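Local structure of inactive dihydropteroate synthase 2 (Mycobacterium tuberculosis, 2VP8) at residues 156-167 with 207-218; 272-280 with 294-305. The protein belongs to the dihydropteroate synthase family but probably lacks that activity, apparently binding the pterin substrate very weakly while still able to bind the inhibitor dapsone. One frame throughout, in Å; residues are numbered along the deposited sequence.

Interaction 1: residues 156-167 with 207-218. With EDO (1,2-ethanediol), chain F.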
# COMPACT_ATOMS: atom_id res chain seq x y z
N ALA B 156 -34.09 -5.16 5.79
CA ALA B 156 -33.47 -4.74 4.53
C ALA B 156 -34.34 -5.08 3.33
O ALA B 156 -34.49 -4.28 2.42
CB ALA B 156 -32.10 -5.37 4.38
N ALA B 157 -34.92 -6.28 3.36
CA ALA B 157 -35.76 -6.79 2.29
C ALA B 157 -37.00 -5.92 2.08
O ALA B 157 -37.29 -5.49 0.96
CB ALA B 157 -36.16 -8.23 2.57
N GLU B 158 -37.72 -5.65 3.17
CA GLU B 158 -38.95 -4.85 3.15
C GLU B 158 -38.72 -3.42 2.62
O GLU B 158 -39.52 -2.92 1.82
CB GLU B 158 -39.55 -4.81 4.56
CG GLU B 158 -40.70 -3.81 4.76
CD GLU B 158 -41.32 -3.90 6.15
OE1 GLU B 158 -40.70 -4.62 7.02
OE2 GLU B 158 -42.43 -3.24 6.38
N PHE B 159 -37.64 -2.79 3.05
CA PHE B 159 -37.34 -1.42 2.66
C PHE B 159 -36.55 -1.31 1.36
O PHE B 159 -36.30 -0.20 0.88
CB PHE B 159 -36.62 -0.69 3.79
CG PHE B 159 -37.53 -0.25 4.89
CD1 PHE B 159 -37.74 -1.05 6.01
CD2 PHE B 159 -38.20 0.98 4.81
CE1 PHE B 159 -38.59 -0.64 7.03
CE2 PHE B 159 -39.05 1.40 5.83
CZ PHE B 159 -39.25 0.58 6.94
N GLY B 160 -36.16 -2.45 0.79
CA GLY B 160 -35.34 -2.45 -0.41
C GLY B 160 -33.98 -1.83 -0.12
O GLY B 160 -33.43 -1.10 -0.94
N ALA B 161 -33.45 -2.13 1.06
CA ALA B 161 -32.15 -1.65 1.47
C ALA B 161 -31.11 -2.76 1.36
O ALA B 161 -31.43 -3.94 1.50
CB ALA B 161 -32.21 -1.13 2.90
N GLY B 162 -29.87 -2.37 1.10
CA GLY B 162 -28.76 -3.30 1.11
C GLY B 162 -28.35 -3.67 2.52
O GLY B 162 -28.78 -3.05 3.50
N LEU B 163 -27.51 -4.70 2.63
CA LEU B 163 -27.05 -5.16 3.92
C LEU B 163 -25.57 -5.53 3.88
O LEU B 163 -25.09 -6.11 2.91
CB LEU B 163 -27.89 -6.36 4.40
CG LEU B 163 -27.55 -6.95 5.77
CD1 LEU B 163 -27.94 -6.00 6.90
CD2 LEU B 163 -28.20 -8.29 5.96
N VAL B 164 -24.86 -5.16 4.94
CA VAL B 164 -23.48 -5.60 5.11
C VAL B 164 -23.49 -6.88 5.94
O VAL B 164 -24.00 -6.90 7.06
CB VAL B 164 -22.61 -4.50 5.80
CG1 VAL B 164 -21.21 -5.04 6.13
CG2 VAL B 164 -22.51 -3.26 4.92
N CYS B 165 -22.95 -7.94 5.37
CA CYS B 165 -22.77 -9.18 6.10
C CYS B 165 -21.36 -9.23 6.64
O CYS B 165 -20.40 -9.42 5.89
CB CYS B 165 -23.06 -10.39 5.22
SG CYS B 165 -24.77 -10.45 4.66
N ALA B 166 -21.23 -9.04 7.95
CA ALA B 166 -19.93 -8.97 8.58
C ALA B 166 -19.58 -10.26 9.34
O ALA B 166 -20.46 -11.01 9.76
CB ALA B 166 -19.86 -7.77 9.51
N HIS B 167 -18.28 -10.49 9.48
CA HIS B 167 -17.76 -11.58 10.29
C HIS B 167 -17.27 -11.03 11.62
O HIS B 167 -16.38 -10.17 11.66
CB HIS B 167 -16.63 -12.31 9.56
CG HIS B 167 -16.03 -13.42 10.35
ND1 HIS B 167 -16.48 -14.72 10.27
CD2 HIS B 167 -15.01 -13.43 11.24
CE1 HIS B 167 -15.76 -15.49 11.07
NE2 HIS B 167 -14.87 -14.73 11.68
N ALA B 207 -33.78 -14.09 2.03
CA ALA B 207 -34.75 -13.34 2.84
C ALA B 207 -35.47 -12.24 2.02
O ALA B 207 -36.52 -11.71 2.43
CB ALA B 207 -34.05 -12.72 4.11
N GLY B 208 -34.89 -11.89 0.86
CA GLY B 208 -35.50 -10.88 -0.03
C GLY B 208 -34.67 -9.61 -0.18
O GLY B 208 -35.18 -8.57 -0.58
N VAL B 209 -33.39 -9.70 0.17
CA VAL B 209 -32.47 -8.59 -0.04
C VAL B 209 -31.89 -8.73 -1.44
O VAL B 209 -31.41 -9.80 -1.80
CB VAL B 209 -31.34 -8.58 1.02
CG1 VAL B 209 -30.41 -7.39 0.80
CG2 VAL B 209 -31.93 -8.55 2.43
N ALA B 210 -31.96 -7.66 -2.23
CA ALA B 210 -31.43 -7.69 -3.59
C ALA B 210 -29.97 -8.12 -3.57
O ALA B 210 -29.17 -7.63 -2.76
CB ALA B 210 -31.58 -6.32 -4.24
N ARG B 211 -29.63 -9.06 -4.46
CA ARG B 211 -28.28 -9.63 -4.49
C ARG B 211 -27.19 -8.56 -4.59
O ARG B 211 -26.19 -8.61 -3.87
CB ARG B 211 -28.16 -10.64 -5.63
CG ARG B 211 -26.81 -11.34 -5.70
CD ARG B 211 -26.81 -12.48 -6.70
NE ARG B 211 -27.50 -13.66 -6.18
CZ ARG B 211 -26.89 -14.70 -5.61
NH1 ARG B 211 -25.57 -14.73 -5.48
NH2 ARG B 211 -27.61 -15.72 -5.17
N GLU B 212 -27.40 -7.58 -5.47
CA GLU B 212 -26.38 -6.56 -5.77
C GLU B 212 -26.17 -5.56 -4.63
O GLU B 212 -25.15 -4.88 -4.59
CB GLU B 212 -26.69 -5.83 -7.08
CG GLU B 212 -28.01 -5.07 -7.13
CD GLU B 212 -29.21 -5.96 -7.44
OE1 GLU B 212 -29.01 -7.16 -7.75
OE2 GLU B 212 -30.35 -5.44 -7.37
N LYS B 213 -27.12 -5.49 -3.71
CA LYS B 213 -27.03 -4.55 -2.59
C LYS B 213 -26.37 -5.18 -1.37
O LYS B 213 -26.25 -4.54 -0.32
CB LYS B 213 -28.42 -3.99 -2.23
CG LYS B 213 -29.17 -3.36 -3.39
CD LYS B 213 -30.28 -2.44 -2.89
CE LYS B 213 -31.19 -1.98 -4.03
NZ LYS B 213 -31.92 -0.73 -3.68
N VAL B 214 -25.95 -6.44 -1.49
CA VAL B 214 -25.27 -7.12 -0.39
C VAL B 214 -23.75 -6.97 -0.51
O VAL B 214 -23.17 -7.28 -1.54
CB VAL B 214 -25.60 -8.63 -0.33
CG1 VAL B 214 -24.88 -9.28 0.84
CG2 VAL B 214 -27.10 -8.85 -0.21
N LEU B 215 -23.13 -6.49 0.56
CA LEU B 215 -21.68 -6.41 0.67
C LEU B 215 -21.20 -7.34 1.78
O LEU B 215 -21.94 -7.60 2.73
CB LEU B 215 -21.24 -4.97 0.96
CG LEU B 215 -21.42 -3.89 -0.12
CD1 LEU B 215 -22.87 -3.40 -0.24
CD2 LEU B 215 -20.50 -2.72 0.14
N ILE B 216 -19.98 -7.86 1.66
CA ILE B 216 -19.43 -8.71 2.72
C ILE B 216 -18.24 -8.06 3.41
O ILE B 216 -17.37 -7.47 2.77
CB ILE B 216 -19.08 -10.14 2.24
CG1 ILE B 216 -17.98 -10.13 1.17
CG2 ILE B 216 -20.34 -10.89 1.76
CD1 ILE B 216 -17.29 -11.48 0.98
N ASP B 217 -18.23 -8.16 4.73
CA ASP B 217 -17.20 -7.56 5.55
C ASP B 217 -16.53 -8.64 6.41
O ASP B 217 -16.87 -8.81 7.58
CB ASP B 217 -17.80 -6.44 6.40
CG ASP B 217 -16.80 -5.83 7.36
OD1 ASP B 217 -15.58 -6.06 7.20
OD2 ASP B 217 -17.25 -5.11 8.27
N PRO B 218 -15.56 -9.36 5.82
CA PRO B 218 -14.96 -10.55 6.41
C PRO B 218 -14.01 -10.29 7.57
O PRO B 218 -13.80 -11.18 8.39
CB PRO B 218 -14.17 -11.15 5.23
CG PRO B 218 -14.64 -10.41 4.02
CD PRO B 218 -14.97 -9.07 4.51
C1 EDO F . -23.08 -12.64 -7.39
O1 EDO F . -22.92 -11.52 -6.51
C2 EDO F . -22.37 -13.87 -6.83
O2 EDO F . -22.79 -14.11 -5.48
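Pro218 O meets the imidazole of His167 obliquely, 3.8 Å from CD2, and also packs on His167 CB. The Arg211 guanidinium is the other flat group. At its edge, in plane, lies O2 of a 1,2-ethanediol, probably a crystallisation additive. The hydrogen bond from Arg211 NH1 to this O2, at 2.8 Å, is weak.

Strands 162-166 and 214-217 run parallel. Cys165 N donates to Leu215 O at 2.8 Å, almost straight at 171°. Cys165 O accepts from Asp217 N at 2.8 Å, and His167 N donates to Asp217 O at 2.9 Å. Cys165 is thus held through both its N and its O.

On one face of the sheet, with SG anti to the carbonyl carbon (chi1 -63°), the sulfur of Cys165 lies beside its backbone N and meets Val214 CG1 at 4.0 Å. Helix 186-207 covers this face, with Ala200 on Cys165 and Ala204 on Leu163. On the other face Val164 CG1 reaches Asp217 CB at 3.7 Å. The carboxylate of Asp217 hydrogen-bonds through OD2 to ND1 of His220, a residue characteristic, by similarity, of family members without synthase activity.

Before the strands, Gly160, with positive phi, forms a Schellman motif where the chain leaves the helix. The extended Lys213 side chain runs beside Gly162 and gives NZ to Gly160 O at 3.2 Å. Gly208 forms a second Schellman motif, and its neighbour Val209 sets CG2 against Ala156 CB.

Strand 162-166, helix 186-207 and strand 214-217 form a beta-alpha-beta crossover, the repeating element of the TIM barrel.

Interaction 2: residues 272-280 with 294-305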
# COMPACT_ATOMS: atom_id res chain seq x y z
N LEU B 272 -2.58 2.61 5.53
CA LEU B 272 -2.60 2.93 4.11
C LEU B 272 -2.00 1.80 3.27
O LEU B 272 -2.53 1.47 2.21
CB LEU B 272 -1.95 4.29 3.81
CG LEU B 272 -2.65 5.54 4.42
CD1 LEU B 272 -1.93 6.79 3.95
CD2 LEU B 272 -4.18 5.66 4.17
N ALA B 273 -0.94 1.19 3.79
CA ALA B 273 -0.32 0.05 3.12
C ALA B 273 -1.33 -1.07 2.94
O ALA B 273 -1.47 -1.60 1.84
CB ALA B 273 0.88 -0.44 3.90
N ALA B 274 -2.05 -1.41 4.01
CA ALA B 274 -3.08 -2.44 3.99
C ALA B 274 -4.21 -2.04 3.04
O ALA B 274 -4.77 -2.89 2.33
CB ALA B 274 -3.62 -2.67 5.37
N THR B 275 -4.54 -0.75 3.02
CA THR B 275 -5.60 -0.27 2.15
C THR B 275 -5.18 -0.54 0.72
O THR B 275 -5.93 -1.17 -0.04
CB THR B 275 -5.88 1.24 2.39
OG1 THR B 275 -6.21 1.44 3.77
CG2 THR B 275 -7.01 1.74 1.50
N ALA B 276 -3.97 -0.10 0.38
CA ALA B 276 -3.41 -0.25 -0.96
C ALA B 276 -3.50 -1.69 -1.42
O ALA B 276 -4.09 -1.99 -2.46
CB ALA B 276 -1.98 0.22 -0.97
N LEU B 277 -2.93 -2.59 -0.62
CA LEU B 277 -2.96 -4.02 -0.89
C LEU B 277 -4.38 -4.54 -1.07
O LEU B 277 -4.67 -5.23 -2.04
CB LEU B 277 -2.22 -4.78 0.21
CG LEU B 277 -0.72 -5.05 -0.05
CD1 LEU B 277 0.07 -3.78 -0.37
CD2 LEU B 277 -0.08 -5.80 1.10
N ALA B 278 -5.26 -4.20 -0.14
CA ALA B 278 -6.63 -4.67 -0.20
C ALA B 278 -7.31 -4.18 -1.48
O ALA B 278 -7.98 -4.96 -2.18
CB ALA B 278 -7.40 -4.21 1.04
N ALA B 279 -7.12 -2.90 -1.80
CA ALA B 279 -7.65 -2.31 -3.02
C ALA B 279 -7.09 -2.99 -4.27
O ALA B 279 -7.79 -3.15 -5.26
CB ALA B 279 -7.38 -0.84 -3.06
N ALA B 280 -5.82 -3.40 -4.23
CA ALA B 280 -5.19 -4.01 -5.39
C ALA B 280 -5.70 -5.43 -5.62
O ALA B 280 -5.63 -5.95 -6.73
CB ALA B 280 -3.68 -3.99 -5.26
N THR B 294 -7.40 8.12 2.33
CA THR B 294 -7.84 6.88 1.70
C THR B 294 -8.13 7.12 0.23
O THR B 294 -7.70 6.33 -0.62
CB THR B 294 -9.05 6.29 2.42
OG1 THR B 294 -8.70 6.08 3.80
CG2 THR B 294 -9.46 4.97 1.80
N ARG B 295 -8.81 8.21 -0.09
CA ARG B 295 -9.14 8.48 -1.48
C ARG B 295 -7.87 8.51 -2.32
O ARG B 295 -7.82 7.90 -3.39
CB ARG B 295 -9.91 9.78 -1.65
CG ARG B 295 -10.49 9.90 -3.05
CD ARG B 295 -10.88 11.31 -3.38
NE ARG B 295 -9.72 12.18 -3.45
CZ ARG B 295 -9.42 13.11 -2.54
NH1 ARG B 295 -10.20 13.28 -1.48
NH2 ARG B 295 -8.34 13.86 -2.71
N ARG B 296 -6.84 9.19 -1.82
CA ARG B 296 -5.58 9.34 -2.54
C ARG B 296 -4.85 8.02 -2.75
O ARG B 296 -4.18 7.83 -3.77
CB ARG B 296 -4.70 10.40 -1.87
CG ARG B 296 -5.24 11.81 -2.10
CD ARG B 296 -4.26 12.88 -1.71
NE ARG B 296 -4.09 12.92 -0.26
CZ ARG B 296 -4.70 13.79 0.55
NH1 ARG B 296 -5.52 14.73 0.07
NH2 ARG B 296 -4.47 13.71 1.86
N VAL B 297 -4.97 7.10 -1.80
CA VAL B 297 -4.38 5.77 -1.93
C VAL B 297 -5.09 4.99 -3.03
O VAL B 297 -4.46 4.49 -3.95
CB VAL B 297 -4.41 5.00 -0.59
CG1 VAL B 297 -4.18 3.52 -0.82
CG2 VAL B 297 -3.38 5.57 0.38
N LEU B 298 -6.42 4.91 -2.93
CA LEU B 298 -7.26 4.24 -3.92
C LEU B 298 -7.12 4.80 -5.33
O LEU B 298 -7.25 4.06 -6.30
CB LEU B 298 -8.73 4.32 -3.50
CG LEU B 298 -9.00 3.79 -2.09
CD1 LEU B 298 -10.49 3.84 -1.83
CD2 LEU B 298 -8.46 2.37 -1.94
N GLU B 299 -6.87 6.10 -5.43
CA GLU B 299 -6.60 6.72 -6.73
C GLU B 299 -5.27 6.21 -7.31
O GLU B 299 -5.16 5.96 -8.51
CB GLU B 299 -6.60 8.24 -6.60
CG GLU B 299 -7.99 8.83 -6.47
CD GLU B 299 -8.02 10.33 -6.20
OE1 GLU B 299 -6.95 10.97 -6.06
OE2 GLU B 299 -9.14 10.88 -6.12
N MET B 300 -4.28 6.04 -6.44
CA MET B 300 -2.96 5.62 -6.89
C MET B 300 -3.00 4.15 -7.33
O MET B 300 -2.45 3.80 -8.38
CB MET B 300 -1.94 5.86 -5.78
CG MET B 300 -0.53 5.43 -6.09
SD MET B 300 0.18 6.08 -7.61
CE MET B 300 0.49 7.80 -7.21
N VAL B 301 -3.68 3.32 -6.54
CA VAL B 301 -3.90 1.91 -6.88
C VAL B 301 -4.60 1.82 -8.22
O VAL B 301 -4.17 1.09 -9.13
CB VAL B 301 -4.73 1.19 -5.79
CG1 VAL B 301 -5.04 -0.24 -6.20
CG2 VAL B 301 -3.98 1.21 -4.46
N ALA B 302 -5.67 2.60 -8.36
CA ALA B 302 -6.42 2.63 -9.60
C ALA B 302 -5.55 3.08 -10.78
O ALA B 302 -5.62 2.47 -11.85
CB ALA B 302 -7.65 3.50 -9.45
N SER B 303 -4.72 4.11 -10.59
CA SER B 303 -3.82 4.59 -11.64
C SER B 303 -2.79 3.53 -12.04
O SER B 303 -2.57 3.28 -13.22
CB SER B 303 -3.10 5.86 -11.22
OG SER B 303 -4.00 6.93 -11.11
N ILE B 304 -2.16 2.91 -11.05
CA ILE B 304 -1.20 1.85 -11.30
C ILE B 304 -1.85 0.72 -12.09
O ILE B 304 -1.32 0.30 -13.11
CB ILE B 304 -0.58 1.33 -9.97
CG1 ILE B 304 0.34 2.39 -9.38
CG2 ILE B 304 0.18 0.00 -10.18
CD1 ILE B 304 0.62 2.22 -7.91
N GLN B 305 -3.02 0.26 -11.64
CA GLN B 305 -3.68 -0.90 -12.25
C GLN B 305 -4.40 -0.63 -13.57
O GLN B 305 -4.58 -1.54 -14.36
CB GLN B 305 -4.67 -1.54 -11.26
CG GLN B 305 -4.01 -2.32 -10.13
CD GLN B 305 -5.00 -3.10 -9.28
OE1 GLN B 305 -6.16 -2.70 -9.14
NE2 GLN B 305 -4.54 -4.21 -8.70
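Val297 and Val301 project from helix 294-305 onto helix 272-280, joining two neighbouring outer helices of the TIM barrel. The axes run in the same general sense, 40° apart and 9.3 Å from each other at closest approach.

The buried part is wholly apolar between the side chains. Val297 spreads its two methyls along the partner helix. CG1, opposite the backbone N (chi1 164°), sits 3.8 Å from Ala276 N, while CG2 meets Leu272 CD2 at 3.9 Å. Leu298 sends CD2 to Ala279 CB at 3.6 Å. The same CD2 touches Thr275 CG2, the two side chains lying roughly perpendicular. The Thr275 hydroxyl is hydrogen-bonded to Thr271 O. Beneath this corner lies Phe286 of strand 285-288, touching both Thr275 and Leu298. A further flank meets the second subunit, where Ala276 packs on Leu277 of that chain.

Toward the C-terminal ends the contact turns to solvent. Ala279 and Ala280 are partly exposed. Val301 CG1 still packs on Ala280, at 3.8 Å from its N. Beyond it lies the exposed Gln305. Its extended side chain gives the sole hydrogen bond between the two segments: NE2 lies 2.8 Å from Ala280 O, in the carbonyl plane on a lone pair, with a C=O...N angle of 113°.

Overall arrangement
The residues of interaction 1 all precede those of interaction 2. Their centres are 25 Å apart, on opposite sides of the chain's centre, and their nearest atoms about 10 Å apart. Both belong to one TIM barrel. Interaction 1 joins adjacent strands of the inner parallel sheet. Interaction 2 joins helices 267-280 and 291-306 of the outer layer, on either side of strand 285-288 in sequence. Backbone hydrogen bonds from Ile216 to Pro245 and Leu247 join strand 214-217 to the region of strand 247-248 and so close the barrel. The second subunit of the homodimer touches interaction 2 but not interaction 1. The first contact therefore builds the barrel wall beside His220, and the second takes part in the dimer interface.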